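Local coordinates for beta-N-acetylhexosaminidase (Bacteroides fragilis, PDB 4PYS), which probably releases terminal beta-linked N-acetylhexosamine from glycoconjugates by hydrolysis, as a family 20 glycoside hydrolase with a TIM-barrel catalytic domain, at residues M136-S139 and G140-Y143. Numbering follows the deposited sequence.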
HETATM    1  N   MSE A 136       2.794   0.770   1.707  1.00 18.22           N
HETATM    2  CA  MSE A 136       3.896   0.836   0.747  1.00 20.46           C
HETATM    3  C   MSE A 136       5.132   0.111   1.253  1.00 21.00           C
HETATM    4  O   MSE A 136       5.529   0.282   2.410  1.00 19.18           O
HETATM    5  CB  MSE A 136       4.289   2.290   0.489  1.00 18.16           C
HETATM    6  CG  MSE A 136       5.296   2.420  -0.666  1.00 22.06           C
HETATM    7 SE   MSE A 136       6.484   3.940  -0.462  0.67 22.71          SE
HETATM    8  CE  MSE A 136       7.768   3.120   0.734  1.00 22.63           C
ATOM      9  N   LEU A 137       5.761  -0.685   0.387  1.00 18.78           N
ATOM     10  CA  LEU A 137       7.036  -1.315   0.734  1.00 20.90           C
ATOM     11  C   LEU A 137       8.101  -0.817  -0.224  1.00 22.86           C
ATOM     12  O   LEU A 137       7.875  -0.764  -1.437  1.00 20.03           O
ATOM     13  CB  LEU A 137       6.936  -2.845   0.664  1.00 21.03           C
ATOM     14  CG  LEU A 137       8.217  -3.603   1.048  1.00 25.73           C
ATOM     15  CD1 LEU A 137       8.627  -3.309   2.480  1.00 24.64           C
ATOM     16  CD2 LEU A 137       8.021  -5.095   0.845  1.00 26.91           C
ATOM     17  N   ASP A 138       9.244  -0.434   0.335  1.00 23.01           N
ATOM     18  CA  ASP A 138      10.397   0.034  -0.429  1.00 26.24           C
ATOM     19  C   ASP A 138      11.189  -1.180  -0.891  1.00 27.41           C
ATOM     20  O   ASP A 138      11.968  -1.754  -0.123  1.00 24.53           O
ATOM     21  CB  ASP A 138      11.252   0.928   0.478  1.00 21.02           C
ATOM     22  CG  ASP A 138      12.507   1.468  -0.191  1.00 25.41           C
ATOM     23  OD1 ASP A 138      12.816   1.165  -1.376  1.00 25.99           O
ATOM     24  OD2 ASP A 138      13.212   2.217   0.511  1.00 26.92           O
ATOM     25  N   SER A 139      10.960  -1.573  -2.144  1.00 21.20           N
ATOM     26  CA  SER A 139      11.726  -2.623  -2.803  1.00 21.75           C
ATOM     27  C   SER A 139      12.761  -2.004  -3.734  1.00 26.78           C
ATOM     28  O   SER A 139      13.284  -2.679  -4.605  1.00 31.66           O
ATOM     29  CB  SER A 139      10.803  -3.530  -3.627  1.00 22.50           C
ATOM     30  OG  SER A 139       9.852  -4.189  -2.812  1.00 25.14           O
ATOM     31  N   GLY A 140      13.047  -0.716  -3.576  1.00 25.06           N
ATOM     32  CA  GLY A 140      14.099  -0.104  -4.377  1.00 25.90           C
ATOM     33  C   GLY A 140      15.445  -0.226  -3.674  1.00 26.40           C
ATOM     34  O   GLY A 140      16.427  -0.720  -4.243  1.00 27.19           O
ATOM     35  N   ARG A 141      15.495   0.213  -2.419  1.00 25.89           N
ATOM     36  CA  ARG A 141      16.754   0.184  -1.660  1.00 26.98           C
ATOM     37  C   ARG A 141      17.155  -1.223  -1.244  1.00 28.15           C
ATOM     38  O   ARG A 141      18.346  -1.520  -1.052  1.00 30.28           O
ATOM     39  CB  ARG A 141      16.620   1.034  -0.399  1.00 32.01           C
ATOM     40  CG  ARG A 141      16.403   2.502  -0.682  1.00 32.74           C
ATOM     41  CD  ARG A 141      16.479   3.337   0.583  1.00 34.69           C
ATOM     42  NE  ARG A 141      16.514   4.762   0.267  1.00 31.45           N
ATOM     43  CZ  ARG A 141      15.449   5.468  -0.097  1.00 37.87           C
ATOM     44  NH1 ARG A 141      15.573   6.761  -0.371  1.00 34.75           N
ATOM     45  NH2 ARG A 141      14.262   4.881  -0.195  1.00 30.60           N
ATOM     46  N   GLN A 142      16.152  -2.072  -1.075  1.00 27.01           N
ATOM     47  CA  GLN A 142      16.357  -3.450  -0.652  1.00 28.71           C
ATOM     48  C   GLN A 142      15.530  -4.354  -1.553  1.00 29.08           C
ATOM     49  O   GLN A 142      14.455  -3.973  -1.999  1.00 33.07           O
ATOM     50  CB  GLN A 142      15.899  -3.632   0.800  1.00 25.72           C
ATOM     51  CG  GLN A 142      16.796  -2.948   1.836  1.00 26.25           C
ATOM     52  CD  GLN A 142      18.180  -3.554   1.906  1.00 26.25           C
ATOM     53  OE1 GLN A 142      18.345  -4.768   1.747  1.00 30.01           O
ATOM     54  NE2 GLN A 142      19.191  -2.718   2.139  1.00 25.39           N
ATOM     55  N   TYR A 143      16.040  -5.546  -1.835  1.00 23.95           N
ATOM     56  CA  TYR A 143      15.260  -6.557  -2.543  1.00 22.83           C
ATOM     57  C   TYR A 143      14.635  -7.508  -1.529  1.00 26.32           C
ATOM     58  O   TYR A 143      15.332  -8.009  -0.645  1.00 27.27           O
ATOM     59  CB  TYR A 143      16.172  -7.333  -3.520  1.00 27.17           C
ATOM     60  CG  TYR A 143      15.524  -8.576  -4.096  1.00 30.36           C
ATOM     61  CD1 TYR A 143      14.636  -8.494  -5.172  1.00 31.00           C
ATOM     62  CD2 TYR A 143      15.790  -9.828  -3.556  1.00 31.93           C
ATOM     63  CE1 TYR A 143      14.034  -9.638  -5.691  1.00 30.59           C
ATOM     64  CE2 TYR A 143      15.198 -10.966  -4.060  1.00 32.60           C
ATOM     65  CZ  TYR A 143      14.322 -10.869  -5.125  1.00 35.92           C
ATOM     66  OH  TYR A 143      13.735 -12.018  -5.617  1.00 36.76           O
TER
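Asp-138 and Arg-141 meet twice, once through the arginine's backbone and once through its guanidinium, and the two carboxylate oxygens divide the work. OD1 of Asp-138 takes two backbone donors: Gly-140 N at 2.9 Å, nearly in line with the C-O bond, and Arg-141 N at 3.0 Å, a straighter bond (170° at the hydrogen) that arrives from above the carboxylate plane. The bond from Gly-140 N, the amide of residue i+2, defines an Asx turn; that from Arg-141 N is a second amide bond to the same oxygen. The chi1 of 179° sets the carboxylate anti to the backbone N of Asp-138, beside its carbonyl carbon, facing the amides that follow.

OD2 of Asp-138 receives Arg-141 NH2 at 2.9 Å in a salt bridge. That nitrogen also comes from above the carboxylate plane, while OD2 lies close to the guanidinium plane, at its edge; the planes stand 87° apart, and NH2 alone makes the bridge, Arg-141 NE staying 4.2 Å from Asp-138 OD2. The extended arginine chain passes the same oxygen, its CG 3.4 Å from Asp-138 OD2. NH2 has weak, long ion pairs to Asp-438 and Glu-170, and OD2 has a further hydrogen bond outside the turn.

The backbone acceptor Asp-138 O is satisfied by Gln-144 NE2 and Thr-437 OG1, and Ser-139 OG is hydrogen-bonded to Gln-144 OE1 and Trp-166 NE1.

The turn follows the C-terminal end of barrel strand 132-138, the end at which TIM-barrel active sites lie. A glycerol beside Arg-141 probably comes from the crystallisation liquor. Three donors here plus the outside bond would favour the carboxylate form of Asp-138, consistent with Arg-141 being fixed at the edge of a pocket.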